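Long-range contacts in SnoaL-like domain-containing protein (Burkholderia thailandensis E264, PDB 3H3H), which is of unknown function but carries a SnoaL-like domain of the NTF2 clan and forms a two-subunit assembly: residues B[29-40]-B[54-65]; B[97-105]-B[114-122]. All blocks are in the same frame, centred on the assembly; numbering follows the deposited sequence. Where two conformers were deposited one is given.

Contact 1 (B[29-40]-B[54-65]); sequences ILSHYADGFEMS and RLRGKEQVGAYW
The ammonium group of K58 is held by three acceptors: NZ donates to L30 O at 2.9 Å, to Y33 O at 2.8 Å, and to a water that in turn donates to OD1 of D35. At L30 O, NZ stands above the carbonyl plane, 43° out of it, while Y33 N of the type I turn reaches that oxygen from the opposite face. The K58 chain, extended beyond CG, spans from the helix start to the 30-33 turn, and its CG meets the F37 ring at the edge. F37 CG sits between its backbone N and carbonyl carbon (chi1 78°), and the ring lies against helix 58-65, with CZ 3.6 Å from V61 CG1. W65, also close to F37, directs the edge of its six-membered ring at the face of Y33, the planes 62° apart, with W65 CH2 3.5 Å from Y33 CZ; the Y33 hydroxyl is tied to W17. The selenium of M39, a selenomethionine here, approaches the W65 rim near its plane, SE to CZ2 4.0 Å, a Met-aromatic contact. Beside this core, M39 pairs with L55 through two backbone bonds, and G57, the N-cap residue, donates N to F37 O at 2.8 Å. The result is an antiparallel strand pair, 37-40 with 54-56, whose second strand runs straight into a helix packed on the sheet through an aromatic cluster, within the SnoaL-like, NTF2-type alpha+beta fold.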
loop_
_atom_site.group_PDB
_atom_site.type_symbol
_atom_site.label_atom_id
_atom_site.label_comp_id
_atom_site.label_asym_id
_atom_site.label_seq_id
_atom_site.Cartn_x
_atom_site.Cartn_y
_atom_site.Cartn_z
ATOM N N ILE B 29 -3.773 2.882 19.870
ATOM C CA ILE B 29 -3.757 2.289 18.518
ATOM C C ILE B 29 -5.158 2.326 17.908
ATOM O O ILE B 29 -5.334 2.857 16.793
ATOM C CB ILE B 29 -3.257 0.845 18.553
ATOM C CG1 ILE B 29 -1.770 0.786 18.975
ATOM C CG2 ILE B 29 -3.442 0.162 17.187
ATOM C CD1 ILE B 29 -1.416 -0.617 19.493
ATOM N N LEU B 30 -6.138 1.814 18.654
ATOM C CA LEU B 30 -7.517 1.627 18.172
ATOM C C LEU B 30 -8.203 2.962 17.954
ATOM O O LEU B 30 -9.177 3.016 17.208
ATOM C CB LEU B 30 -8.311 0.708 19.079
ATOM C CG LEU B 30 -7.966 -0.774 18.943
ATOM C CD1 LEU B 30 -8.652 -1.625 19.943
ATOM C CD2 LEU B 30 -8.323 -1.310 17.544
ATOM N N SER B 31 -7.725 4.022 18.616
ATOM C CA SER B 31 -8.321 5.342 18.492
ATOM C C SER B 31 -8.226 5.830 17.051
ATOM O O SER B 31 -9.004 6.662 16.659
ATOM C CB SER B 31 -7.668 6.370 19.421
ATOM O OG SER B 31 -6.381 6.754 18.964
ATOM N N HIS B 32 -7.311 5.271 16.268
ATOM C CA HIS B 32 -7.104 5.721 14.946
ATOM C C HIS B 32 -8.053 5.056 13.944
ATOM O O HIS B 32 -8.009 5.407 12.792
ATOM C CB HIS B 32 -5.683 5.418 14.510
ATOM C CG HIS B 32 -4.696 6.234 15.275
ATOM N ND1 HIS B 32 -4.565 7.600 15.084
ATOM C CD2 HIS B 32 -3.935 5.923 16.355
ATOM C CE1 HIS B 32 -3.685 8.069 15.956
ATOM N NE2 HIS B 32 -3.303 7.081 16.749
ATOM N N TYR B 33 -8.801 4.069 14.412
ATOM C CA TYR B 33 -9.607 3.211 13.521
ATOM C C TYR B 33 -11.084 3.472 13.708
ATOM O O TYR B 33 -11.547 3.736 14.814
ATOM C CB TYR B 33 -9.288 1.740 13.800
ATOM C CG TYR B 33 -7.867 1.312 13.434
ATOM C CD1 TYR B 33 -6.782 1.591 14.279
ATOM C CD2 TYR B 33 -7.583 0.687 12.236
ATOM C CE1 TYR B 33 -5.537 1.240 13.958
ATOM C CE2 TYR B 33 -6.333 0.312 11.896
ATOM C CZ TYR B 33 -5.276 0.584 12.757
ATOM O OH TYR B 33 -3.988 0.158 12.523
ATOM N N ALA B 34 -11.809 3.374 12.603
ATOM C CA ALA B 34 -13.242 3.466 12.579
ATOM C C ALA B 34 -13.894 2.167 13.093
ATOM O O ALA B 34 -13.292 1.107 13.051
ATOM C CB ALA B 34 -13.715 3.735 11.149
ATOM N N ASP B 35 -15.100 2.287 13.637
ATOM C CA ASP B 35 -15.853 1.101 13.969
ATOM C C ASP B 35 -16.000 0.245 12.713
ATOM O O ASP B 35 -16.249 0.747 11.611
ATOM C CB ASP B 35 -17.236 1.469 14.502
ATOM C CG ASP B 35 -17.171 2.176 15.862
ATOM O OD1 ASP B 35 -16.277 1.909 16.647
ATOM O OD2 ASP B 35 -18.075 2.979 16.140
ATOM N N GLY B 36 -15.857 -1.063 12.904
ATOM C CA GLY B 36 -16.013 -1.987 11.846
ATOM C C GLY B 36 -14.946 -1.959 10.786
ATOM O O GLY B 36 -15.149 -2.467 9.696
ATOM N N PHE B 37 -13.788 -1.410 11.103
ATOM C CA PHE B 37 -12.710 -1.397 10.107
ATOM C C PHE B 37 -12.289 -2.783 9.664
ATOM O O PHE B 37 -12.325 -3.776 10.435
ATOM C CB PHE B 37 -11.489 -0.622 10.624
ATOM C CG PHE B 37 -10.629 -1.369 11.585
ATOM C CD1 PHE B 37 -10.932 -1.382 12.955
ATOM C CD2 PHE B 37 -9.458 -1.957 11.175
ATOM C CE1 PHE B 37 -10.115 -2.044 13.838
ATOM C CE2 PHE B 37 -8.657 -2.634 12.067
ATOM C CZ PHE B 37 -8.976 -2.652 13.399
ATOM N N GLU B 38 -11.874 -2.852 8.407
ATOM C CA GLU B 38 -11.435 -4.093 7.820
ATOM C C GLU B 38 -9.941 -4.158 7.913
ATOM O O GLU B 38 -9.261 -3.184 7.582
ATOM C CB GLU B 38 -11.816 -4.140 6.353
ATOM C CG GLU B 38 -13.282 -4.176 6.074
ATOM C CD GLU B 38 -13.525 -4.164 4.575
ATOM O OE1 GLU B 38 -13.283 -5.208 3.950
ATOM O OE2 GLU B 38 -13.909 -3.105 4.025
HETATM N N MSE B 39 -9.441 -5.332 8.292
HETATM C CA MSE B 39 -7.996 -5.602 8.419
HETATM C C MSE B 39 -7.634 -6.791 7.561
HETATM O O MSE B 39 -8.321 -7.829 7.605
HETATM C CB MSE B 39 -7.563 -5.846 9.879
HETATM C CG MSE B 39 -6.030 -6.045 10.100
HETATM SE SE MSE B 39 -5.105 -4.418 9.661
HETATM C CE MSE B 39 -3.442 -5.182 9.026
ATOM N N SER B 40 -6.697 -6.600 6.632
ATOM C CA SER B 40 -6.135 -7.672 5.828
ATOM C C SER B 40 -4.688 -7.860 6.148
ATOM O O SER B 40 -3.944 -6.896 6.177
ATOM C CB SER B 40 -6.273 -7.306 4.373
ATOM O OG SER B 40 -5.515 -8.145 3.578
ATOM N N ARG B 54 -8.683 -11.743 6.258
ATOM C CA ARG B 54 -9.439 -10.564 6.712
ATOM C C ARG B 54 -10.126 -10.787 8.065
ATOM O O ARG B 54 -10.655 -11.868 8.362
ATOM C CB ARG B 54 -10.493 -10.204 5.649
ATOM C CG ARG B 54 -9.879 -9.710 4.316
ATOM C CD ARG B 54 -10.960 -9.189 3.317
ATOM N NE ARG B 54 -11.445 -10.237 2.425
ATOM C CZ ARG B 54 -10.788 -10.682 1.353
ATOM N NH1 ARG B 54 -9.596 -10.183 1.035
ATOM N NH2 ARG B 54 -11.317 -11.644 0.601
ATOM N N LEU B 55 -10.108 -9.752 8.866
ATOM C CA LEU B 55 -10.828 -9.683 10.109
ATOM C C LEU B 55 -11.479 -8.299 10.065
ATOM O O LEU B 55 -11.044 -7.452 9.331
ATOM C CB LEU B 55 -9.890 -9.798 11.286
ATOM C CG LEU B 55 -9.195 -11.146 11.564
ATOM C CD1 LEU B 55 -8.173 -10.923 12.625
ATOM C CD2 LEU B 55 -10.221 -12.182 11.937
ATOM N N ARG B 56 -12.511 -8.099 10.879
ATOM C CA ARG B 56 -13.250 -6.838 10.896
ATOM C C ARG B 56 -13.620 -6.424 12.288
ATOM O O ARG B 56 -14.040 -7.233 13.095
ATOM C CB ARG B 56 -14.532 -6.968 10.088
ATOM C CG ARG B 56 -15.358 -5.733 9.965
ATOM C CD ARG B 56 -16.527 -5.958 8.980
ATOM N NE ARG B 56 -17.142 -4.695 8.625
ATOM C CZ ARG B 56 -17.141 -4.117 7.427
ATOM N NH1 ARG B 56 -16.613 -4.700 6.359
ATOM N NH2 ARG B 56 -17.740 -2.944 7.305
ATOM N N GLY B 57 -13.475 -5.136 12.551
ATOM C CA GLY B 57 -13.960 -4.559 13.777
ATOM C C GLY B 57 -12.976 -4.555 14.908
ATOM O O GLY B 57 -12.048 -5.377 14.974
ATOM N N LYS B 58 -13.223 -3.643 15.853
ATOM C CA LYS B 58 -12.299 -3.464 16.975
ATOM C C LYS B 58 -12.268 -4.639 17.962
ATOM O O LYS B 58 -11.211 -4.921 18.505
ATOM C CB LYS B 58 -12.624 -2.162 17.697
ATOM C CG LYS B 58 -12.412 -0.941 16.818
ATOM C CD LYS B 58 -12.476 0.370 17.607
ATOM C CE LYS B 58 -12.059 1.505 16.812
ATOM N NZ LYS B 58 -12.097 2.897 17.466
ATOM N N GLU B 59 -13.392 -5.327 18.186
ATOM C CA GLU B 59 -13.412 -6.445 19.114
ATOM C C GLU B 59 -12.556 -7.540 18.501
ATOM O O GLU B 59 -11.617 -8.044 19.124
ATOM C CB GLU B 59 -14.845 -6.949 19.359
ATOM C CG GLU B 59 -14.901 -8.275 20.152
ATOM C CD GLU B 59 -16.316 -8.867 20.272
ATOM O OE1 GLU B 59 -17.196 -8.577 19.424
ATOM O OE2 GLU B 59 -16.550 -9.637 21.225
ATOM N N GLN B 60 -12.857 -7.859 17.251
ATOM C CA GLN B 60 -12.231 -9.030 16.634
ATOM C C GLN B 60 -10.749 -8.762 16.354
ATOM O O GLN B 60 -9.878 -9.563 16.692
ATOM C CB GLN B 60 -12.949 -9.438 15.358
ATOM C CG GLN B 60 -12.289 -10.598 14.715
ATOM C CD GLN B 60 -13.049 -11.126 13.536
ATOM O OE1 GLN B 60 -13.283 -10.409 12.551
ATOM N NE2 GLN B 60 -13.420 -12.405 13.606
ATOM N N VAL B 61 -10.466 -7.643 15.698
ATOM C CA VAL B 61 -9.076 -7.313 15.366
ATOM C C VAL B 61 -8.293 -6.952 16.617
ATOM O O VAL B 61 -7.183 -7.426 16.801
ATOM C CB VAL B 61 -8.992 -6.188 14.318
ATOM C CG1 VAL B 61 -7.506 -5.910 14.033
ATOM C CG2 VAL B 61 -9.738 -6.588 13.034
ATOM N N GLY B 62 -8.923 -6.206 17.522
ATOM C CA GLY B 62 -8.321 -5.811 18.793
ATOM C C GLY B 62 -7.888 -7.000 19.630
ATOM O O GLY B 62 -6.877 -6.890 20.294
ATOM N N ALA B 63 -8.656 -8.100 19.598
ATOM C CA ALA B 63 -8.328 -9.310 20.372
ATOM C C ALA B 63 -6.966 -9.836 19.954
ATOM O O ALA B 63 -6.173 -10.241 20.781
ATOM C CB ALA B 63 -9.422 -10.373 20.208
ATOM N N TYR B 64 -6.720 -9.819 18.656
ATOM C CA TYR B 64 -5.444 -10.272 18.132
ATOM C C TYR B 64 -4.334 -9.322 18.492
ATOM O O TYR B 64 -3.249 -9.729 18.917
ATOM C CB TYR B 64 -5.515 -10.461 16.627
ATOM C CG TYR B 64 -6.195 -11.789 16.287
ATOM C CD1 TYR B 64 -5.506 -12.982 16.360
ATOM C CD2 TYR B 64 -7.562 -11.829 15.956
ATOM C CE1 TYR B 64 -6.156 -14.192 16.091
ATOM C CE2 TYR B 64 -8.198 -13.015 15.670
ATOM C CZ TYR B 64 -7.510 -14.182 15.734
ATOM O OH TYR B 64 -8.197 -15.337 15.442
ATOM N N TRP B 65 -4.584 -8.038 18.314
ATOM C CA TRP B 65 -3.547 -7.083 18.672
ATOM C C TRP B 65 -3.205 -7.100 20.162
ATOM O O TRP B 65 -2.015 -6.915 20.533
ATOM C CB TRP B 65 -3.942 -5.686 18.205
ATOM C CG TRP B 65 -4.045 -5.586 16.705
ATOM C CD1 TRP B 65 -3.715 -6.559 15.808
ATOM C CD2 TRP B 65 -4.533 -4.475 15.962
ATOM N NE1 TRP B 65 -3.949 -6.122 14.546
ATOM C CE2 TRP B 65 -4.424 -4.826 14.605
ATOM C CE3 TRP B 65 -5.012 -3.197 16.313
ATOM C CZ2 TRP B 65 -4.832 -3.994 13.600
ATOM C CZ3 TRP B 65 -5.402 -2.343 15.322
ATOM C CH2 TRP B 65 -5.305 -2.748 13.965
HETATM O O HOH W 1 -14.656 3.607 17.814
HETATM O O HOH W 2 -15.582 -2.034 15.531
#

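Contact 2 (B[97-105]-B[114-122])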
loop_
_atom_site.group_PDB
_atom_site.type_symbol
_atom_site.label_atom_id
_atom_site.label_comp_id
_atom_site.label_asym_id
_atom_site.label_seq_id
_atom_site.Cartn_x
_atom_site.Cartn_y
_atom_site.Cartn_z
ATOM N N LYS B 97 9.840 -8.024 14.444
ATOM C CA LYS B 97 10.875 -9.063 14.330
ATOM C C LYS B 97 11.825 -8.842 13.140
ATOM O O LYS B 97 12.511 -9.761 12.681
ATOM C CB LYS B 97 10.203 -10.438 14.255
ATOM C CG LYS B 97 9.286 -10.721 15.479
ATOM C CD LYS B 97 10.091 -10.710 16.739
ATOM C CE LYS B 97 9.269 -11.144 17.934
ATOM N NZ LYS B 97 10.167 -11.176 19.105
ATOM N N GLY B 98 11.873 -7.612 12.655
ATOM C CA GLY B 98 12.831 -7.263 11.635
ATOM C C GLY B 98 12.296 -7.423 10.224
ATOM O O GLY B 98 12.984 -7.168 9.262
ATOM N N ARG B 99 11.066 -7.901 10.083
ATOM C CA ARG B 99 10.498 -7.949 8.765
ATOM C C ARG B 99 10.294 -6.538 8.278
ATOM O O ARG B 99 9.997 -5.623 9.070
ATOM C CB ARG B 99 9.085 -8.521 8.766
ATOM C CG ARG B 99 8.928 -9.950 9.150
ATOM C CD ARG B 99 7.413 -10.229 9.217
ATOM N NE ARG B 99 7.234 -11.646 9.485
ATOM C CZ ARG B 99 7.083 -12.232 10.682
ATOM N NH1 ARG B 99 7.039 -11.557 11.834
ATOM N NH2 ARG B 99 6.979 -13.549 10.703
ATOM N N LEU B 100 10.385 -6.403 6.979
ATOM C CA LEU B 100 10.034 -5.165 6.331
ATOM C C LEU B 100 8.531 -5.186 6.128
ATOM O O LEU B 100 7.947 -6.187 5.742
ATOM C CB LEU B 100 10.743 -5.039 5.023
ATOM C CG LEU B 100 10.968 -3.661 4.438
ATOM C CD1 LEU B 100 11.773 -2.709 5.380
ATOM C CD2 LEU B 100 11.642 -3.821 3.047
ATOM N N ALA B 101 7.907 -4.046 6.384
ATOM C CA ALA B 101 6.479 -3.921 6.336
ATOM C C ALA B 101 6.041 -2.696 5.589
ATOM O O ALA B 101 6.686 -1.660 5.545
ATOM C CB ALA B 101 5.901 -3.830 7.779
ATOM N N LEU B 102 4.854 -2.820 5.035
ATOM C CA LEU B 102 4.223 -1.741 4.298
ATOM C C LEU B 102 2.717 -1.914 4.482
ATOM O O LEU B 102 2.071 -2.842 3.986
ATOM C CB LEU B 102 4.583 -1.771 2.829
ATOM C CG LEU B 102 4.067 -0.655 1.937
ATOM C CD1 LEU B 102 2.549 -0.462 1.844
ATOM C CD2 LEU B 102 4.685 0.703 2.408
ATOM N N GLU B 103 2.141 -1.001 5.281
ATOM C CA GLU B 103 0.765 -1.062 5.663
ATOM C C GLU B 103 0.041 0.093 5.032
ATOM O O GLU B 103 0.436 1.237 5.178
ATOM C CB GLU B 103 0.660 -1.064 7.213
ATOM C CG GLU B 103 -0.554 -1.699 7.773
ATOM C CD GLU B 103 -0.259 -2.467 9.052
ATOM O OE1 GLU B 103 -1.100 -2.441 9.962
ATOM O OE2 GLU B 103 0.853 -3.011 9.224
ATOM N N VAL B 104 -1.063 -0.212 4.357
ATOM C CA VAL B 104 -1.844 0.781 3.672
ATOM C C VAL B 104 -3.111 1.008 4.493
ATOM O O VAL B 104 -3.825 0.031 4.854
ATOM C CB VAL B 104 -2.230 0.307 2.294
ATOM C CG1 VAL B 104 -3.079 1.366 1.626
ATOM C CG2 VAL B 104 -0.936 0.043 1.426
ATOM N N PHE B 105 -3.403 2.296 4.739
ATOM C CA PHE B 105 -4.544 2.672 5.532
ATOM C C PHE B 105 -5.458 3.552 4.743
ATOM O O PHE B 105 -5.063 4.633 4.266
ATOM C CB PHE B 105 -4.090 3.463 6.743
ATOM C CG PHE B 105 -3.051 2.770 7.589
ATOM C CD1 PHE B 105 -1.685 2.877 7.316
ATOM C CD2 PHE B 105 -3.420 2.041 8.708
ATOM C CE1 PHE B 105 -0.766 2.241 8.095
ATOM C CE2 PHE B 105 -2.473 1.400 9.510
ATOM C CZ PHE B 105 -1.152 1.493 9.214
ATOM N N VAL B 114 -10.700 3.013 7.931
ATOM C CA VAL B 114 -11.825 2.120 7.669
ATOM C C VAL B 114 -11.348 0.792 7.103
ATOM O O VAL B 114 -12.085 -0.189 7.128
ATOM C CB VAL B 114 -12.848 2.782 6.738
ATOM C CG1 VAL B 114 -13.464 3.985 7.428
ATOM C CG2 VAL B 114 -12.293 3.123 5.334
ATOM N N LYS B 115 -10.130 0.780 6.530
ATOM C CA LYS B 115 -9.591 -0.415 5.913
ATOM C C LYS B 115 -8.054 -0.340 5.964
ATOM O O LYS B 115 -7.488 0.672 5.581
ATOM C CB LYS B 115 -10.037 -0.590 4.463
ATOM C CG LYS B 115 -9.588 -1.875 3.836
ATOM C CD LYS B 115 -10.229 -2.033 2.452
ATOM C CE LYS B 115 -9.967 -3.385 1.819
ATOM N NZ LYS B 115 -11.096 -3.832 0.937
ATOM N N ALA B 116 -7.411 -1.399 6.384
ATOM C CA ALA B 116 -5.944 -1.450 6.409
ATOM C C ALA B 116 -5.514 -2.770 5.856
ATOM O O ALA B 116 -6.198 -3.763 6.052
ATOM C CB ALA B 116 -5.359 -1.212 7.814
ATOM N N LEU B 117 -4.397 -2.749 5.102
ATOM C CA LEU B 117 -3.857 -3.973 4.466
ATOM C C LEU B 117 -2.361 -3.988 4.760
ATOM O O LEU B 117 -1.659 -3.032 4.483
ATOM C CB LEU B 117 -4.023 -3.922 2.959
ATOM C CG LEU B 117 -5.390 -3.680 2.388
ATOM C CD1 LEU B 117 -5.746 -2.169 2.457
ATOM C CD2 LEU B 117 -5.355 -4.190 0.927
ATOM N N ALA B 118 -1.886 -5.103 5.311
ATOM C CA ALA B 118 -0.512 -5.283 5.668
ATOM C C ALA B 118 0.218 -6.028 4.531
ATOM O O ALA B 118 -0.353 -6.922 3.876
ATOM C CB ALA B 118 -0.419 -6.051 6.956
ATOM N N HIS B 119 1.498 -5.710 4.362
ATOM C CA HIS B 119 2.355 -6.335 3.388
ATOM C C HIS B 119 3.690 -6.500 4.043
ATOM O O HIS B 119 4.129 -5.624 4.803
ATOM C CB HIS B 119 2.583 -5.455 2.167
ATOM C CG HIS B 119 1.341 -5.010 1.473
ATOM N ND1 HIS B 119 0.524 -4.014 1.974
ATOM C CD2 HIS B 119 0.816 -5.378 0.276
ATOM C CE1 HIS B 119 -0.525 -3.888 1.161
ATOM N NE2 HIS B 119 -0.338 -4.663 0.095
ATOM N N TYR B 120 4.367 -7.616 3.755
ATOM C CA TYR B 120 5.686 -7.879 4.336
ATOM C C TYR B 120 6.681 -8.459 3.374
ATOM O O TYR B 120 6.318 -9.028 2.339
ATOM C CB TYR B 120 5.498 -8.927 5.454
ATOM C CG TYR B 120 4.655 -8.457 6.575
ATOM C CD1 TYR B 120 5.191 -7.585 7.520
ATOM C CD2 TYR B 120 3.333 -8.833 6.718
ATOM C CE1 TYR B 120 4.470 -7.125 8.519
ATOM C CE2 TYR B 120 2.584 -8.347 7.771
ATOM C CZ TYR B 120 3.172 -7.519 8.654
ATOM O OH TYR B 120 2.450 -7.030 9.683
ATOM N N ALA B 121 7.965 -8.304 3.733
ATOM C CA ALA B 121 9.057 -9.014 3.094
ATOM C C ALA B 121 10.160 -9.292 4.132
ATOM O O ALA B 121 10.204 -8.696 5.238
ATOM C CB ALA B 121 9.597 -8.196 1.994
ATOM N N GLY B 122 11.052 -10.192 3.772
ATOM C CA GLY B 122 12.285 -10.404 4.501
ATOM C C GLY B 122 12.050 -11.396 5.591
ATOM O O GLY B 122 12.873 -11.497 6.526
ATOM O OXT GLY B 122 11.036 -12.110 5.531
HETATM O O HOH W 3 2.343 -4.168 7.035
#
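H119 and L102 meet by backbone and side chain together: L102 N donates to H119 O at 2.9 Å, while H119 ND1 donates to L102 O at 2.8 Å. The acceptor lies 14° from the imidazole plane, so the ring addresses it edge-on, although the N-H...O angle of 143° shows a bent bond. H119 CG stands beside the backbone N, which turns the ND1 edge of the ring toward L102 O on the partner strand; L102 runs alongside, pointing the same way, and V104 CG2 reaches CE1 of the imidazole. On either side of this pair, L100 with A121 and V104 with L117 each exchange two backbone bonds, the straightest being V104 N to L117 O. Strands 100-105 and 115-121, antiparallel at 163°, thus form the hairpin central to the curved sheet of this NTF2-like fold, and a classic beta bulge at V114 and K115, opposite H106, interrupts the second strand near the turn. On the other face, A101 CB packs 3.7 Å from Y120 CE1, and R99 CD lies 3.8 Å from Y120 CD1. F105 CD2 touches A116 CB, and the F105 ring also meets W17 and F13 edge-to-face. E103 OE2 accepts from a water at 2.9 Å, the same water accepting a longer bond from H119 N; E103 OE2 is also hydrogen-bonded to Y93 OH. Farther out, H119 NE2 is hydrogen-bonded to S88 OG of the second subunit, and Y120 OH to an unidentified ligand.

In the fold
Contacts 1 and 2 follow one another along the chain, their centres 15 Å apart on opposite sides of the chain's centre, yet they share one sheet: strand 37-40 of contact 1 runs parallel to strand 113-121 of contact 2. The seam is marked by E38 O to A116 N at 2.8 Å and S40 O to A118 N at 2.9 Å, both probable hydrogen bonds, and by Y33 OH packing 3.6 Å from F105 CE2. Unknown ligand, probably from the crystallisation liquor, lies near both contacts, about 3 Å from the W65 side chain and about 2 Å from that of Y120 between nearest atoms; the two may border a common pocket.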